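Local structure of SusD homolog (3EHM) at residues Tyr387-Gly396 with Leu411-Asp422; Trp453-Leu464 with Cys483-Phe491. The protein probably binds mucin O-glycans as a SusD-like outer-membrane lipoprotein that takes part in their utilization by a human gut symbiont. All coordinates share one frame; numbering follows the deposited sequence.

Contact 1: Tyr387-Gly396 with Leu411-Asp422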
loop_
_atom_site.group_PDB
_atom_site.type_symbol
_atom_site.label_atom_id
_atom_site.label_comp_id
_atom_site.label_asym_id
_atom_site.label_seq_id
_atom_site.Cartn_x
_atom_site.Cartn_y
_atom_site.Cartn_z
ATOM N N TYR A 387 -16.685 -19.406 -2.513
ATOM C CA TYR A 387 -16.310 -18.073 -2.971
ATOM C C TYR A 387 -15.705 -18.114 -4.375
ATOM O O TYR A 387 -16.017 -17.270 -5.211
ATOM C CB TYR A 387 -15.312 -17.443 -1.993
ATOM C CG TYR A 387 -14.900 -16.032 -2.351
ATOM C CD1 TYR A 387 -13.749 -15.786 -3.097
ATOM C CD2 TYR A 387 -15.668 -14.941 -1.947
ATOM C CE1 TYR A 387 -13.368 -14.481 -3.430
ATOM C CE2 TYR A 387 -15.299 -13.638 -2.275
ATOM C CZ TYR A 387 -14.148 -13.416 -3.014
ATOM O OH TYR A 387 -13.775 -12.129 -3.310
ATOM N N LEU A 388 -14.850 -19.104 -4.624
ATOM C CA LEU A 388 -14.182 -19.253 -5.916
ATOM C C LEU A 388 -15.099 -19.624 -7.070
ATOM O O LEU A 388 -14.734 -19.456 -8.234
ATOM C CB LEU A 388 -13.062 -20.293 -5.819
ATOM C CG LEU A 388 -11.795 -19.871 -5.070
ATOM C CD1 LEU A 388 -10.877 -21.064 -4.894
ATOM C CD2 LEU A 388 -11.100 -18.767 -5.840
ATOM N N SER A 389 -16.279 -20.145 -6.765
ATOM C CA SER A 389 -17.205 -20.511 -7.830
ATOM C C SER A 389 -18.275 -19.435 -8.000
ATOM O O SER A 389 -19.204 -19.587 -8.789
ATOM C CB SER A 389 -17.849 -21.872 -7.536
ATOM O OG SER A 389 -18.568 -21.854 -6.316
ATOM N N GLY A 390 -18.129 -18.340 -7.259
ATOM C CA GLY A 390 -19.092 -17.257 -7.346
ATOM C C GLY A 390 -18.971 -16.462 -8.632
ATOM O O GLY A 390 -17.866 -16.202 -9.112
ATOM N N THR A 391 -20.110 -16.062 -9.189
ATOM C CA THR A 391 -20.129 -15.301 -10.430
ATOM C C THR A 391 -20.806 -13.941 -10.240
ATOM O O THR A 391 -21.266 -13.321 -11.200
ATOM C CB THR A 391 -20.871 -16.077 -11.535
ATOM O OG1 THR A 391 -22.243 -16.245 -11.159
ATOM C CG2 THR A 391 -20.239 -17.453 -11.736
ATOM N N GLY A 392 -20.866 -13.481 -8.995
ATOM C CA GLY A 392 -21.481 -12.196 -8.720
ATOM C C GLY A 392 -20.531 -11.043 -8.995
ATOM O O GLY A 392 -19.312 -11.212 -8.976
ATOM N N LYS A 393 -21.090 -9.868 -9.260
ATOM C CA LYS A 393 -20.293 -8.679 -9.533
ATOM C C LYS A 393 -20.365 -7.731 -8.344
ATOM O O LYS A 393 -21.273 -7.829 -7.518
ATOM C CB LYS A 393 -20.803 -7.973 -10.796
ATOM C CG LYS A 393 -20.309 -8.582 -12.111
ATOM C CD LYS A 393 -20.745 -10.026 -12.263
ATOM C CE LYS A 393 -20.299 -10.616 -13.589
ATOM N NZ LYS A 393 -20.706 -12.050 -13.711
ATOM N N PRO A 394 -19.405 -6.799 -8.231
ATOM C CA PRO A 394 -19.444 -5.870 -7.101
ATOM C C PRO A 394 -20.751 -5.091 -7.022
ATOM O O PRO A 394 -21.404 -4.833 -8.034
ATOM C CB PRO A 394 -18.228 -4.973 -7.343
ATOM C CG PRO A 394 -18.038 -5.037 -8.824
ATOM C CD PRO A 394 -18.278 -6.493 -9.126
ATOM N N THR A 395 -21.130 -4.721 -5.807
ATOM C CA THR A 395 -22.366 -3.993 -5.588
ATOM C C THR A 395 -22.171 -2.496 -5.734
ATOM O O THR A 395 -21.222 -1.926 -5.193
ATOM C CB THR A 395 -22.917 -4.273 -4.192
ATOM O OG1 THR A 395 -22.980 -5.689 -3.987
ATOM C CG2 THR A 395 -24.313 -3.672 -4.046
ATOM N N GLY A 396 -23.074 -1.862 -6.468
ATOM C CA GLY A 396 -22.978 -0.432 -6.653
ATOM C C GLY A 396 -23.621 0.286 -5.487
ATOM O O GLY A 396 -24.337 -0.315 -4.688
ATOM N N LEU A 411 -20.726 0.353 -9.359
ATOM C CA LEU A 411 -19.442 -0.322 -9.475
ATOM C C LEU A 411 -19.504 -1.600 -10.317
ATOM O O LEU A 411 -18.475 -2.083 -10.783
ATOM C CB LEU A 411 -18.922 -0.656 -8.073
ATOM C CG LEU A 411 -17.490 -1.172 -7.926
ATOM C CD1 LEU A 411 -16.504 -0.126 -8.444
ATOM C CD2 LEU A 411 -17.216 -1.474 -6.458
ATOM N N SER A 412 -20.703 -2.140 -10.521
ATOM C CA SER A 412 -20.853 -3.383 -11.281
ATOM C C SER A 412 -20.627 -3.245 -12.778
ATOM O O SER A 412 -20.206 -4.197 -13.433
ATOM C CB SER A 412 -22.246 -3.982 -11.057
ATOM O OG SER A 412 -23.245 -3.188 -11.674
ATOM N N ILE A 413 -20.908 -2.060 -13.310
ATOM C CA ILE A 413 -20.777 -1.795 -14.741
ATOM C C ILE A 413 -19.439 -2.199 -15.347
ATOM O O ILE A 413 -18.399 -1.612 -15.043
ATOM C CB ILE A 413 -21.025 -0.307 -15.050
ATOM C CG1 ILE A 413 -22.432 0.087 -14.590
ATOM C CG2 ILE A 413 -20.863 -0.054 -16.543
ATOM C CD1 ILE A 413 -22.752 1.565 -14.757
ATOM N N GLY A 414 -19.487 -3.204 -16.217
ATOM C CA GLY A 414 -18.293 -3.687 -16.890
ATOM C C GLY A 414 -17.278 -4.315 -15.955
ATOM O O GLY A 414 -16.122 -4.508 -16.334
ATOM N N ASN A 415 -17.708 -4.646 -14.742
ATOM C CA ASN A 415 -16.807 -5.236 -13.756
ATOM C C ASN A 415 -16.786 -6.758 -13.851
ATOM O O ASN A 415 -17.602 -7.360 -14.552
ATOM C CB ASN A 415 -17.204 -4.771 -12.349
ATOM C CG ASN A 415 -15.999 -4.392 -11.498
ATOM O OD1 ASN A 415 -16.029 -3.407 -10.752
ATOM N ND2 ASN A 415 -14.937 -5.174 -11.600
ATOM N N THR A 416 -15.851 -7.382 -13.142
ATOM C CA THR A 416 -15.694 -8.832 -13.192
ATOM C C THR A 416 -16.049 -9.541 -11.879
ATOM O O THR A 416 -16.257 -8.902 -10.846
ATOM C CB THR A 416 -14.236 -9.185 -13.582
ATOM O OG1 THR A 416 -14.127 -10.585 -13.857
ATOM C CG2 THR A 416 -13.279 -8.818 -12.446
ATOM N N SER A 417 -16.106 -10.868 -11.940
ATOM C CA SER A 417 -16.438 -11.708 -10.790
ATOM C C SER A 417 -15.201 -12.440 -10.260
ATOM O O SER A 417 -14.121 -12.352 -10.843
ATOM C CB SER A 417 -17.478 -12.745 -11.200
ATOM O OG SER A 417 -16.913 -13.647 -12.133
ATOM N N PRO A 418 -15.349 -13.183 -9.148
ATOM C CA PRO A 418 -14.235 -13.928 -8.553
ATOM C C PRO A 418 -13.837 -15.172 -9.346
ATOM O O PRO A 418 -12.659 -15.526 -9.408
ATOM C CB PRO A 418 -14.766 -14.309 -7.167
ATOM C CG PRO A 418 -15.833 -13.291 -6.893
ATOM C CD PRO A 418 -16.505 -13.180 -8.236
ATOM N N LYS A 419 -14.820 -15.837 -9.946
ATOM C CA LYS A 419 -14.546 -17.065 -10.692
ATOM C C LYS A 419 -13.633 -16.824 -11.886
ATOM O O LYS A 419 -13.922 -16.005 -12.756
ATOM C CB LYS A 419 -15.856 -17.718 -11.142
ATOM C CG LYS A 419 -15.671 -19.097 -11.750
ATOM C CD LYS A 419 -17.011 -19.725 -12.105
ATOM C CE LYS A 419 -16.821 -21.066 -12.795
ATOM N NZ LYS A 419 -18.130 -21.619 -13.235
ATOM N N TRP A 420 -12.530 -17.560 -11.927
ATOM C CA TRP A 420 -11.547 -17.408 -12.992
ATOM C C TRP A 420 -12.088 -17.532 -14.416
ATOM O O TRP A 420 -11.791 -16.696 -15.268
ATOM C CB TRP A 420 -10.407 -18.409 -12.784
ATOM C CG TRP A 420 -9.322 -18.288 -13.806
ATOM C CD1 TRP A 420 -9.171 -19.038 -14.939
ATOM C CD2 TRP A 420 -8.253 -17.338 -13.806
ATOM N NE1 TRP A 420 -8.071 -18.614 -15.643
ATOM C CE2 TRP A 420 -7.487 -17.573 -14.970
ATOM C CE3 TRP A 420 -7.864 -16.311 -12.935
ATOM C CZ2 TRP A 420 -6.353 -16.818 -15.285
ATOM C CZ3 TRP A 420 -6.736 -15.559 -13.249
ATOM C CH2 TRP A 420 -5.993 -15.819 -14.415
ATOM N N ASP A 421 -12.887 -18.566 -14.665
ATOM C CA ASP A 421 -13.440 -18.823 -15.993
ATOM C C ASP A 421 -14.684 -18.016 -16.376
ATOM O O ASP A 421 -15.246 -18.227 -17.453
ATOM C CB ASP A 421 -13.761 -20.315 -16.131
ATOM C CG ASP A 421 -12.588 -21.202 -15.756
ATOM O OD1 ASP A 421 -11.484 -20.999 -16.310
ATOM O OD2 ASP A 421 -12.770 -22.108 -14.910
ATOM N N ASP A 422 -15.107 -17.098 -15.512
ATOM C CA ASP A 422 -16.299 -16.284 -15.768
ATOM C C ASP A 422 -15.918 -14.905 -16.314
ATOM O O ASP A 422 -15.465 -14.043 -15.561
ATOM C CB ASP A 422 -17.096 -16.144 -14.468
ATOM C CG ASP A 422 -18.396 -15.390 -14.648
ATOM O OD1 ASP A 422 -19.185 -15.758 -15.542
ATOM O OD2 ASP A 422 -18.637 -14.433 -13.885
HETATM O O HOH W 1 -12.302 -19.517 -9.805
HETATM O O HOH W 2 -19.603 -21.612 -10.383
#
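P394 CB meets L411 CD2 at 3.7 Å, and P418 CB meets Y387 CE1 at 4.0 Å. These two prolines carry the tight part of the contact. P394 packs against L411 with CB and against N415 with CG and CD; its CG lies 3.6 Å from N415 CB. L411 CG is anti to the backbone N (chi1 -171°), which brings CD2 to the proline. P418 packs against Y387 and G390. The side chains of P418 and Y387 cross at about a right angle. P418 CD sits 3.4 Å from G390 O. That same oxygen accepts a backbone bond from K419 N, 3.2 Å long and bent to 139° at the hydrogen. This part is largely buried.

The D422 carboxylate is a polar link to the solvent side. Its OD2 takes two donors. K393 NZ forms a salt bridge on the syn lone pair of OD2 at 3.2 Å, and S417 OG bonds to the anti lone pair of OD2 at 2.6 Å. The bend of K393 at chi2 (61°) accompanies the reach of NZ to both D422 OD2 and T391 O. The looser, solvent side lies at the exposed S389 and T391. There the extended K419 chain runs beside T391, and water 2 joins K419 NZ to S389 O. Water 1 joins L388 O to W420 N.

Segment 387-396 leaves helix 384-388 as a loop and meets 411-422, a loop before helix 429-445. Y283 touches Y387 and both prolines. L388 packs on helix 364-378, T395 and L411 on helix 274-282, and T416 and W420 on helix 429-445.

Contact 2: Trp453-Leu464 with Cys483-Phe491; sequences WTEYRRTGFPYL and CRVPERFRF
R457 NH1 donates to E487 O at 2.9 Å, with a nearly straight N-H...O angle of 165°. E487 O is in the guanidinium plane, but the donor stands above the carbonyl plane. NH1 also bonds to D138 O. R457 grips W453 O twice as well. The backbone N makes the helical bond, and NE bonds to W453 O at 3.1 Å from the opposite face of the carbonyl plane. The R457 chain bends at chi3 (-74°), which folds the guanidinium back over its own helix. One face of the group lies on the W453 ring, offset toward the rim. Three carbonyls thus fix the rotation of this buried arginine.

W453 NE1 donates to the carbonyl before that of E487, P486 O, at 3.1 Å. The bond is bent, though P486 O lies close to the indole plane. The far edge of the indole points at the face of F489 in an edge-to-face pair, with planes at 60°. V485 packs against W453, Y456 and L464. Its CG2 meets W453 NE1 and Y456 CE2, each at 3.6 Å. V485 CG1 presses on L464 CD1 at 3.4 Å, a tight carbon pair. L464 CD1 also sits over the centre of the Y456 ring.

Farther along, water 3 links Y456 OH to R484 N. R484 stretches to L464 O through a weak NH1 bond of 2.8 Å, and Q529 is a further partner of NH1. E487 is paired with R526.

The contact lies in the buried interior of a largely helical, TPR-containing SusD-like fold. Side chains from the C-terminal part of helix 449-459, beside helix 116-140, bind the carbonyls of an irregular chain.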
loop_
_atom_site.group_PDB
_atom_site.type_symbol
_atom_site.label_atom_id
_atom_site.label_comp_id
_atom_site.label_asym_id
_atom_site.label_seq_id
_atom_site.Cartn_x
_atom_site.Cartn_y
_atom_site.Cartn_z
ATOM N N TRP A 453 -2.954 1.408 -3.826
ATOM C CA TRP A 453 -3.056 2.639 -4.596
ATOM C C TRP A 453 -2.046 2.617 -5.744
ATOM O O TRP A 453 -2.345 3.046 -6.856
ATOM C CB TRP A 453 -2.808 3.840 -3.679
ATOM C CG TRP A 453 -2.845 5.157 -4.372
ATOM C CD1 TRP A 453 -3.663 5.523 -5.404
ATOM C CD2 TRP A 453 -2.067 6.311 -4.048
ATOM N NE1 TRP A 453 -3.444 6.838 -5.740
ATOM C CE2 TRP A 453 -2.469 7.347 -4.922
ATOM C CE3 TRP A 453 -1.071 6.576 -3.099
ATOM C CZ2 TRP A 453 -1.909 8.626 -4.878
ATOM C CZ3 TRP A 453 -0.513 7.853 -3.054
ATOM C CH2 TRP A 453 -0.936 8.860 -3.940
ATOM N N THR A 454 -0.852 2.104 -5.470
ATOM C CA THR A 454 0.187 1.997 -6.491
ATOM C C THR A 454 -0.251 1.015 -7.578
ATOM O O THR A 454 -0.122 1.294 -8.773
ATOM C CB THR A 454 1.517 1.504 -5.877
ATOM O OG1 THR A 454 1.991 2.474 -4.937
ATOM C CG2 THR A 454 2.569 1.296 -6.955
ATOM N N GLU A 455 -0.776 -0.135 -7.164
ATOM C CA GLU A 455 -1.210 -1.136 -8.126
ATOM C C GLU A 455 -2.377 -0.669 -8.981
ATOM O O GLU A 455 -2.471 -1.034 -10.152
ATOM C CB GLU A 455 -1.545 -2.450 -7.415
ATOM C CG GLU A 455 -0.298 -3.208 -7.002
ATOM C CD GLU A 455 0.539 -3.629 -8.203
ATOM O OE1 GLU A 455 0.230 -4.680 -8.804
ATOM O OE2 GLU A 455 1.493 -2.904 -8.558
ATOM N N TYR A 456 -3.269 0.134 -8.409
ATOM C CA TYR A 456 -4.394 0.654 -9.179
ATOM C C TYR A 456 -3.872 1.611 -10.251
ATOM O O TYR A 456 -4.262 1.532 -11.417
ATOM C CB TYR A 456 -5.376 1.414 -8.287
ATOM C CG TYR A 456 -6.395 2.194 -9.092
ATOM C CD1 TYR A 456 -7.475 1.550 -9.698
ATOM C CD2 TYR A 456 -6.238 3.567 -9.307
ATOM C CE1 TYR A 456 -8.374 2.251 -10.504
ATOM C CE2 TYR A 456 -7.129 4.278 -10.112
ATOM C CZ TYR A 456 -8.193 3.612 -10.707
ATOM O OH TYR A 456 -9.073 4.303 -11.506
ATOM N N ARG A 457 -2.998 2.522 -9.848
ATOM C CA ARG A 457 -2.425 3.489 -10.779
ATOM C C ARG A 457 -1.638 2.810 -11.896
ATOM O O ARG A 457 -1.648 3.267 -13.040
ATOM C CB ARG A 457 -1.519 4.468 -10.030
ATOM C CG ARG A 457 -2.266 5.478 -9.164
ATOM C CD ARG A 457 -1.289 6.333 -8.373
ATOM N NE ARG A 457 -0.683 5.586 -7.274
ATOM C CZ ARG A 457 0.431 5.953 -6.649
ATOM N NH1 ARG A 457 1.070 7.056 -7.019
ATOM N NH2 ARG A 457 0.904 5.226 -5.647
ATOM N N ARG A 458 -0.960 1.714 -11.570
ATOM C CA ARG A 458 -0.174 0.995 -12.568
ATOM C C ARG A 458 -1.032 0.238 -13.578
ATOM O O ARG A 458 -0.786 0.311 -14.785
ATOM C CB ARG A 458 0.778 -0.003 -11.891
ATOM C CG ARG A 458 1.540 -0.902 -12.874
ATOM C CD ARG A 458 2.465 -1.887 -12.154
ATOM N NE ARG A 458 1.756 -2.974 -11.473
ATOM C CZ ARG A 458 1.407 -4.121 -12.046
ATOM N NH1 ARG A 458 1.701 -4.345 -13.322
ATOM N NH2 ARG A 458 0.771 -5.053 -11.341
ATOM N N THR A 459 -2.051 -0.461 -13.081
ATOM C CA THR A 459 -2.916 -1.291 -13.920
ATOM C C THR A 459 -4.299 -0.762 -14.279
ATOM O O THR A 459 -4.850 -1.118 -15.324
ATOM C CB THR A 459 -3.140 -2.659 -13.263
ATOM O OG1 THR A 459 -4.003 -2.503 -12.128
ATOM C CG2 THR A 459 -1.815 -3.250 -12.800
ATOM N N GLY A 460 -4.872 0.060 -13.410
ATOM C CA GLY A 460 -6.206 0.574 -13.660
ATOM C C GLY A 460 -7.221 -0.290 -12.930
ATOM O O GLY A 460 -8.428 -0.068 -13.027
ATOM N N PHE A 461 -6.725 -1.278 -12.187
ATOM C CA PHE A 461 -7.592 -2.179 -11.436
ATOM C C PHE A 461 -7.331 -2.136 -9.928
ATOM O O PHE A 461 -6.220 -1.858 -9.477
ATOM C CB PHE A 461 -7.409 -3.622 -11.916
ATOM C CG PHE A 461 -7.598 -3.808 -13.395
ATOM C CD1 PHE A 461 -8.720 -3.297 -14.045
ATOM C CD2 PHE A 461 -6.671 -4.537 -14.133
ATOM C CE1 PHE A 461 -8.916 -3.514 -15.412
ATOM C CE2 PHE A 461 -6.856 -4.762 -15.496
ATOM C CZ PHE A 461 -7.985 -4.248 -16.136
ATOM N N PRO A 462 -8.372 -2.390 -9.124
ATOM C CA PRO A 462 -9.729 -2.697 -9.583
ATOM C C PRO A 462 -10.455 -1.391 -9.894
ATOM O O PRO A 462 -9.949 -0.314 -9.583
ATOM C CB PRO A 462 -10.333 -3.413 -8.381
ATOM C CG PRO A 462 -9.716 -2.663 -7.234
ATOM C CD PRO A 462 -8.264 -2.537 -7.661
ATOM N N TYR A 463 -11.625 -1.473 -10.521
ATOM C CA TYR A 463 -12.382 -0.263 -10.805
ATOM C C TYR A 463 -12.805 0.284 -9.446
ATOM O O TYR A 463 -13.130 -0.481 -8.540
ATOM C CB TYR A 463 -13.606 -0.571 -11.673
ATOM C CG TYR A 463 -13.264 -1.000 -13.088
ATOM C CD1 TYR A 463 -12.078 -0.579 -13.699
ATOM C CD2 TYR A 463 -14.140 -1.796 -13.827
ATOM C CE1 TYR A 463 -11.776 -0.942 -15.015
ATOM C CE2 TYR A 463 -13.850 -2.161 -15.143
ATOM C CZ TYR A 463 -12.667 -1.731 -15.726
ATOM O OH TYR A 463 -12.379 -2.090 -17.018
ATOM N N LEU A 464 -12.808 1.604 -9.307
ATOM C CA LEU A 464 -13.138 2.226 -8.034
ATOM C C LEU A 464 -14.380 3.097 -8.056
ATOM O O LEU A 464 -14.807 3.572 -9.108
ATOM C CB LEU A 464 -11.972 3.104 -7.574
ATOM C CG LEU A 464 -10.562 2.524 -7.668
ATOM C CD1 LEU A 464 -9.549 3.636 -7.465
ATOM C CD2 LEU A 464 -10.381 1.425 -6.641
ATOM N N CYS A 483 -9.311 10.897 -13.812
ATOM C CA CYS A 483 -8.809 10.588 -12.477
ATOM C C CYS A 483 -9.868 10.314 -11.414
ATOM O O CYS A 483 -10.720 11.160 -11.127
ATOM C CB CYS A 483 -7.902 11.719 -11.963
ATOM S SG CYS A 483 -6.273 11.826 -12.760
ATOM N N ARG A 484 -9.808 9.121 -10.833
ATOM C CA ARG A 484 -10.704 8.762 -9.744
ATOM C C ARG A 484 -9.843 8.816 -8.484
ATOM O O ARG A 484 -10.352 8.765 -7.371
ATOM C CB ARG A 484 -11.300 7.368 -9.946
ATOM C CG ARG A 484 -12.310 7.338 -11.080
ATOM C CD ARG A 484 -13.146 6.070 -11.100
ATOM N NE ARG A 484 -14.077 6.116 -12.219
ATOM C CZ ARG A 484 -14.907 5.138 -12.556
ATOM N NH1 ARG A 484 -14.939 4.011 -11.856
ATOM N NH2 ARG A 484 -15.698 5.288 -13.611
ATOM N N VAL A 485 -8.528 8.928 -8.689
ATOM C CA VAL A 485 -7.548 9.039 -7.602
ATOM C C VAL A 485 -6.380 9.872 -8.121
ATOM O O VAL A 485 -6.176 9.967 -9.326
ATOM C CB VAL A 485 -6.976 7.658 -7.165
ATOM C CG1 VAL A 485 -8.105 6.684 -6.901
ATOM C CG2 VAL A 485 -6.023 7.111 -8.221
ATOM N N PRO A 486 -5.608 10.508 -7.222
ATOM C CA PRO A 486 -4.478 11.293 -7.728
ATOM C C PRO A 486 -3.455 10.307 -8.302
ATOM O O PRO A 486 -3.385 9.155 -7.863
ATOM C CB PRO A 486 -3.953 11.997 -6.474
ATOM C CG PRO A 486 -5.175 12.094 -5.592
ATOM C CD PRO A 486 -5.814 10.745 -5.784
ATOM N N GLU A 487 -2.677 10.742 -9.287
ATOM C CA GLU A 487 -1.665 9.873 -9.883
ATOM C C GLU A 487 -0.405 9.848 -9.013
ATOM O O GLU A 487 0.438 8.957 -9.140
ATOM C CB GLU A 487 -1.289 10.367 -11.287
ATOM C CG GLU A 487 -2.394 10.288 -12.341
ATOM C CD GLU A 487 -2.773 8.864 -12.720
ATOM O OE1 GLU A 487 -1.974 7.933 -12.468
ATOM O OE2 GLU A 487 -3.873 8.678 -13.289
ATOM N N ARG A 488 -0.282 10.829 -8.123
ATOM C CA ARG A 488 0.889 10.929 -7.253
ATOM C C ARG A 488 0.735 12.115 -6.318
ATOM O O ARG A 488 -0.130 12.962 -6.524
ATOM C CB ARG A 488 2.148 11.164 -8.099
ATOM C CG ARG A 488 2.122 12.501 -8.872
ATOM C CD ARG A 488 3.384 12.731 -9.714
ATOM N NE ARG A 488 4.558 13.092 -8.916
ATOM C CZ ARG A 488 4.850 14.328 -8.515
ATOM N NH1 ARG A 488 4.060 15.345 -8.831
ATOM N NH2 ARG A 488 5.940 14.552 -7.793
ATOM N N PHE A 489 1.576 12.163 -5.288
ATOM C CA PHE A 489 1.596 13.292 -4.368
ATOM C C PHE A 489 2.578 14.240 -5.051
ATOM O O PHE A 489 3.398 13.795 -5.854
ATOM C CB PHE A 489 2.182 12.894 -3.004
ATOM C CG PHE A 489 1.155 12.537 -1.963
ATOM C CD1 PHE A 489 -0.205 12.549 -2.259
ATOM C CD2 PHE A 489 1.557 12.185 -0.674
ATOM C CE1 PHE A 489 -1.152 12.211 -1.286
ATOM C CE2 PHE A 489 0.617 11.846 0.303
ATOM C CZ PHE A 489 -0.740 11.862 -0.008
ATOM N N ARG A 490 2.500 15.534 -4.759
ATOM C CA ARG A 490 3.449 16.472 -5.348
ATOM C C ARG A 490 4.348 16.924 -4.205
ATOM O O ARG A 490 3.945 16.878 -3.043
ATOM C CB ARG A 490 2.741 17.694 -5.952
ATOM C CG ARG A 490 2.185 18.667 -4.919
ATOM C CD ARG A 490 1.853 20.024 -5.525
ATOM N NE ARG A 490 1.355 20.942 -4.503
ATOM C CZ ARG A 490 1.269 22.259 -4.651
ATOM N NH1 ARG A 490 1.646 22.830 -5.788
ATOM N NH2 ARG A 490 0.818 23.008 -3.651
ATOM N N PHE A 491 5.567 17.337 -4.522
ATOM C CA PHE A 491 6.474 17.815 -3.488
ATOM C C PHE A 491 5.990 19.186 -3.040
ATOM O O PHE A 491 5.258 19.862 -3.768
ATOM C CB PHE A 491 7.899 17.924 -4.032
ATOM C CG PHE A 491 8.528 16.600 -4.335
ATOM C CD1 PHE A 491 9.000 15.791 -3.310
ATOM C CD2 PHE A 491 8.610 16.138 -5.644
ATOM C CE1 PHE A 491 9.543 14.537 -3.584
ATOM C CE2 PHE A 491 9.152 14.886 -5.928
ATOM C CZ PHE A 491 9.616 14.085 -4.895
HETATM O O HOH W 3 -8.568 6.854 -12.227
#

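The centres of contact 1 and contact 2 are about 21 Å apart. They come in series along the chain: contact 1 closes before helix 429-445, and contact 2 opens on helix 449-459. Helix 429-445 is shared ground, since side chains from both contacts pack on it. Contact 1 is the more peripheral, its centre about 23 Å from the centre of the chain, against about 11 Å for contact 2. They meet directly where L411 CD1 packs 3.4 Å from Y463 O. Y279 and Q529 also have partners in both. Together they tie irregular connections at the edge and in the core to the same helical body within the SusD family region.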